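PDB 4JJ9: 5-carboxymethyl-2-hydroxymuconate delta-isomerase from Bordetella bronchiseptica, which probably isomerises 5-carboxymethyl-2-hydroxymuconate by shifting a double bond, a step of the homoprotocatechuate catabolic pathway, and assembles as a trimer. Local coordinates for residues Asn33-Leu47 against Ala124-Val138. Numbering follows the deposited sequence.
Sequences NLDRDLDMGAVCRGL and AARALLAPLLQQRRV
Arg136 meets Asp37 side-on, carboxylate and guanidinium nearly coplanar at 20°. Arg136 NE gives the straighter and shorter bond, 2.6 Å to Asp37 OD2, while Arg136 NH2 reaches Asp37 OD1 at 3.1 Å; both oxygens receive on their syn lone pairs. Extended through chi2, then bent at chi3, the arginine brings its NE/NH2 edge to the acid. NH1 goes instead to the carbonyl of Asp95, and Asn33, whose amide is held by Ser31, Tyr96 and Asp95, lies over one guanidinium face with its plane tilted 43°. Leu34 CD2 packs on Arg136 CD. Beside the salt bridge, Leu132 CD1 is wedged between Asp37 CB and Leu38 CG, 3.5 Å from each, the latter unusually tight. Further on, segments 40-47 and 124-135 run antiparallel (162°), axes 9.8 Å apart at closest approach. They belong to the crossover helices of two beta-alpha-beta units, packed on one face of the four-stranded sheet. Leu128 is a knob among Ala42, Val43, Gly46 and Leu47, its CD1 3.6 Å from Gly46 C. Leu129 crosses Val43 at about a right angle, Leu129 CD2 3.9 Å from Val43 CG1 and CG2. An aliphatic seam thus joins the helices, while the bidentate salt bridge and the Asp95 carbonyl together fix the guanidinium's rotation.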
# COMPACT_ATOMS: atom_id res chain seq x y z
N ASN A 33 -8.05 6.27 14.89
CA ASN A 33 -8.22 7.07 16.11
C ASN A 33 -7.39 8.35 16.15
O ASN A 33 -7.72 9.29 16.88
CB ASN A 33 -8.00 6.23 17.39
CG ASN A 33 -6.59 5.61 17.48
OD1 ASN A 33 -5.81 5.62 16.52
ND2 ASN A 33 -6.27 5.07 18.65
N LEU A 34 -6.31 8.41 15.37
CA LEU A 34 -5.48 9.61 15.32
C LEU A 34 -6.22 10.82 14.73
O LEU A 34 -5.86 11.96 15.00
CB LEU A 34 -4.17 9.35 14.57
CG LEU A 34 -3.26 8.27 15.15
CD1 LEU A 34 -1.91 8.29 14.43
CD2 LEU A 34 -3.05 8.44 16.65
N ASP A 35 -7.25 10.56 13.93
CA ASP A 35 -8.06 11.63 13.32
C ASP A 35 -8.80 12.45 14.36
O ASP A 35 -9.20 13.57 14.07
CB ASP A 35 -9.07 11.06 12.33
CG ASP A 35 -8.46 10.76 10.99
OD1 ASP A 35 -7.43 11.36 10.63
OD2 ASP A 35 -9.03 9.90 10.28
N ARG A 36 -8.97 11.88 15.54
CA ARG A 36 -9.56 12.58 16.68
C ARG A 36 -8.57 13.58 17.27
O ARG A 36 -8.97 14.57 17.88
CB ARG A 36 -10.01 11.58 17.75
CG ARG A 36 -11.03 10.55 17.23
CD ARG A 36 -11.31 9.43 18.22
NE ARG A 36 -12.64 8.86 17.98
CZ ARG A 36 -12.90 7.83 17.16
NH1 ARG A 36 -11.92 7.22 16.49
NH2 ARG A 36 -14.15 7.41 17.03
N ASP A 37 -7.28 13.32 17.08
CA ASP A 37 -6.20 14.06 17.74
C ASP A 37 -5.58 15.20 16.93
O ASP A 37 -5.05 16.15 17.49
CB ASP A 37 -5.06 13.13 18.16
CG ASP A 37 -5.51 11.99 19.06
OD1 ASP A 37 -6.56 12.10 19.73
OD2 ASP A 37 -4.78 10.97 19.10
N LEU A 38 -5.59 15.07 15.60
CA LEU A 38 -5.04 16.13 14.74
C LEU A 38 -5.59 16.11 13.32
O LEU A 38 -6.20 15.13 12.89
CB LEU A 38 -3.51 16.13 14.71
CG LEU A 38 -2.66 14.87 14.54
CD1 LEU A 38 -3.17 13.94 13.46
CD2 LEU A 38 -1.19 15.26 14.27
N ASP A 39 -5.35 17.21 12.62
CA ASP A 39 -5.71 17.35 11.22
C ASP A 39 -4.58 16.75 10.40
O ASP A 39 -3.49 17.33 10.31
CB ASP A 39 -5.90 18.83 10.88
CG ASP A 39 -6.16 19.07 9.39
OD1 ASP A 39 -6.46 18.11 8.64
OD2 ASP A 39 -6.06 20.24 8.99
N MSE A 40 -4.85 15.59 9.81
CA MSE A 40 -3.84 14.86 9.06
C MSE A 40 -3.53 15.54 7.73
O MSE A 40 -2.45 15.35 7.17
CB MSE A 40 -4.27 13.41 8.87
CG MSE A 40 -3.24 12.49 8.25
SE MSE A 40 -1.51 12.33 9.19
CE MSE A 40 -2.10 12.51 11.03
N GLY A 41 -4.46 16.36 7.25
CA GLY A 41 -4.24 17.16 6.04
C GLY A 41 -3.10 18.14 6.25
O GLY A 41 -2.26 18.31 5.37
N ALA A 42 -3.07 18.78 7.41
CA ALA A 42 -2.00 19.72 7.74
C ALA A 42 -0.66 19.00 7.84
O ALA A 42 0.38 19.56 7.46
CB ALA A 42 -2.31 20.45 9.04
N VAL A 43 -0.67 17.76 8.34
CA VAL A 43 0.54 16.94 8.39
C VAL A 43 1.05 16.66 6.98
O VAL A 43 2.25 16.80 6.70
CB VAL A 43 0.33 15.63 9.19
CG1 VAL A 43 1.56 14.72 9.09
CG2 VAL A 43 0.04 15.93 10.67
N CYS A 44 0.14 16.29 6.08
CA CYS A 44 0.51 16.02 4.68
C CYS A 44 1.15 17.25 4.04
O CYS A 44 2.19 17.14 3.38
CB CYS A 44 -0.69 15.57 3.86
SG CYS A 44 -1.30 13.90 4.26
N ARG A 45 0.54 18.42 4.26
CA ARG A 45 1.06 19.67 3.70
C ARG A 45 2.44 19.98 4.24
O ARG A 45 3.35 20.36 3.48
CB ARG A 45 0.10 20.84 3.96
CG ARG A 45 -1.20 20.75 3.17
CD ARG A 45 -2.03 22.04 3.27
NE ARG A 45 -2.62 22.26 4.60
CZ ARG A 45 -3.72 21.67 5.06
NH1 ARG A 45 -4.37 20.77 4.32
NH2 ARG A 45 -4.16 21.95 6.27
N GLY A 46 2.61 19.82 5.55
CA GLY A 46 3.90 20.05 6.20
C GLY A 46 5.00 19.14 5.68
O GLY A 46 6.15 19.56 5.53
N LEU A 47 4.65 17.88 5.41
CA LEU A 47 5.61 16.91 4.88
C LEU A 47 6.00 17.22 3.44
O LEU A 47 7.18 17.10 3.08
CB LEU A 47 5.09 15.48 5.01
CG LEU A 47 5.07 14.92 6.44
CD1 LEU A 47 4.23 13.64 6.52
CD2 LEU A 47 6.49 14.69 6.98
N ALA A 124 10.89 16.74 10.07
CA ALA A 124 9.59 17.35 9.82
C ALA A 124 8.45 16.52 10.42
O ALA A 124 7.53 17.06 11.02
CB ALA A 124 9.37 17.54 8.33
N ALA A 125 8.52 15.20 10.25
CA ALA A 125 7.50 14.31 10.79
C ALA A 125 7.45 14.38 12.32
O ALA A 125 6.37 14.46 12.90
CB ALA A 125 7.73 12.88 10.31
N ARG A 126 8.63 14.37 12.96
CA ARG A 126 8.72 14.50 14.42
C ARG A 126 8.04 15.78 14.89
O ARG A 126 7.28 15.76 15.86
CB ARG A 126 10.18 14.51 14.89
CG ARG A 126 10.82 13.14 15.11
CD ARG A 126 12.18 13.28 15.82
NE ARG A 126 12.94 12.03 15.87
CZ ARG A 126 13.14 11.30 16.96
NH1 ARG A 126 12.63 11.67 18.13
NH2 ARG A 126 13.85 10.18 16.89
N ALA A 127 8.30 16.88 14.19
CA ALA A 127 7.74 18.19 14.55
C ALA A 127 6.23 18.25 14.35
O ALA A 127 5.52 18.79 15.20
CB ALA A 127 8.43 19.29 13.77
N LEU A 128 5.75 17.71 13.24
CA LEU A 128 4.33 17.77 12.89
C LEU A 128 3.48 16.84 13.74
O LEU A 128 2.31 17.14 14.00
CB LEU A 128 4.12 17.45 11.41
CG LEU A 128 4.60 18.51 10.41
CD1 LEU A 128 4.84 17.85 9.05
CD2 LEU A 128 3.61 19.68 10.30
N LEU A 129 4.06 15.72 14.14
CA LEU A 129 3.32 14.72 14.91
C LEU A 129 3.55 14.80 16.43
O LEU A 129 2.98 14.00 17.17
CB LEU A 129 3.59 13.31 14.37
CG LEU A 129 3.25 13.08 12.89
CD1 LEU A 129 3.91 11.81 12.38
CD2 LEU A 129 1.75 13.05 12.65
N ALA A 130 4.35 15.77 16.87
CA ALA A 130 4.65 15.94 18.30
C ALA A 130 3.44 16.14 19.24
O ALA A 130 3.40 15.54 20.33
CB ALA A 130 5.68 17.06 18.51
N PRO A 131 2.45 16.98 18.85
CA PRO A 131 1.26 17.13 19.69
C PRO A 131 0.52 15.82 19.97
O PRO A 131 -0.10 15.68 21.02
CB PRO A 131 0.37 18.07 18.86
CG PRO A 131 1.35 18.89 18.10
CD PRO A 131 2.44 17.94 17.72
N LEU A 132 0.60 14.88 19.03
CA LEU A 132 0.03 13.54 19.18
C LEU A 132 0.59 12.85 20.43
O LEU A 132 -0.15 12.24 21.21
CB LEU A 132 0.38 12.71 17.95
CG LEU A 132 -0.59 11.77 17.25
CD1 LEU A 132 -1.89 12.48 16.93
CD2 LEU A 132 0.05 11.26 15.97
N LEU A 133 1.90 12.95 20.60
CA LEU A 133 2.60 12.23 21.66
C LEU A 133 2.29 12.77 23.05
O LEU A 133 2.46 12.06 24.04
CB LEU A 133 4.11 12.25 21.40
CG LEU A 133 4.58 11.60 20.10
CD1 LEU A 133 6.09 11.58 20.06
CD2 LEU A 133 4.03 10.17 19.96
N GLN A 134 1.83 14.01 23.12
CA GLN A 134 1.46 14.62 24.40
C GLN A 134 0.22 13.96 25.03
O GLN A 134 0.11 13.90 26.26
CB GLN A 134 1.26 16.13 24.26
CG GLN A 134 1.16 16.89 25.58
CD GLN A 134 1.20 18.41 25.42
OE1 GLN A 134 1.20 19.15 26.41
NE2 GLN A 134 1.23 18.88 24.18
N GLN A 135 -0.69 13.47 24.20
CA GLN A 135 -1.98 12.97 24.70
C GLN A 135 -2.34 11.54 24.30
O GLN A 135 -3.47 11.10 24.50
CB GLN A 135 -3.11 13.93 24.32
CG GLN A 135 -2.97 15.32 24.92
CD GLN A 135 -4.19 16.18 24.70
OE1 GLN A 135 -4.58 16.46 23.56
NE2 GLN A 135 -4.81 16.61 25.80
N ARG A 136 -1.37 10.81 23.75
CA ARG A 136 -1.57 9.41 23.37
C ARG A 136 -0.23 8.69 23.22
O ARG A 136 0.78 9.31 22.87
CB ARG A 136 -2.34 9.31 22.05
CG ARG A 136 -2.88 7.92 21.75
CD ARG A 136 -3.57 7.85 20.39
NE ARG A 136 -4.78 8.68 20.29
CZ ARG A 136 -5.98 8.32 20.74
NH1 ARG A 136 -6.14 7.17 21.37
NH2 ARG A 136 -7.02 9.14 20.58
N ARG A 137 -0.24 7.39 23.51
CA ARG A 137 0.87 6.52 23.17
C ARG A 137 0.73 6.16 21.70
O ARG A 137 -0.26 5.55 21.29
CB ARG A 137 0.85 5.24 24.00
CG ARG A 137 1.20 5.46 25.46
CD ARG A 137 2.70 5.70 25.66
NE ARG A 137 2.98 6.02 27.06
CZ ARG A 137 4.14 6.47 27.53
NH1 ARG A 137 5.19 6.66 26.73
NH2 ARG A 137 4.25 6.76 28.82
N VAL A 138 1.73 6.56 20.91
CA VAL A 138 1.69 6.35 19.47
C VAL A 138 3.02 5.79 18.98
O VAL A 138 4.07 6.33 19.32
CB VAL A 138 1.36 7.67 18.71
CG1 VAL A 138 1.15 7.40 17.21
CG2 VAL A 138 0.12 8.34 19.30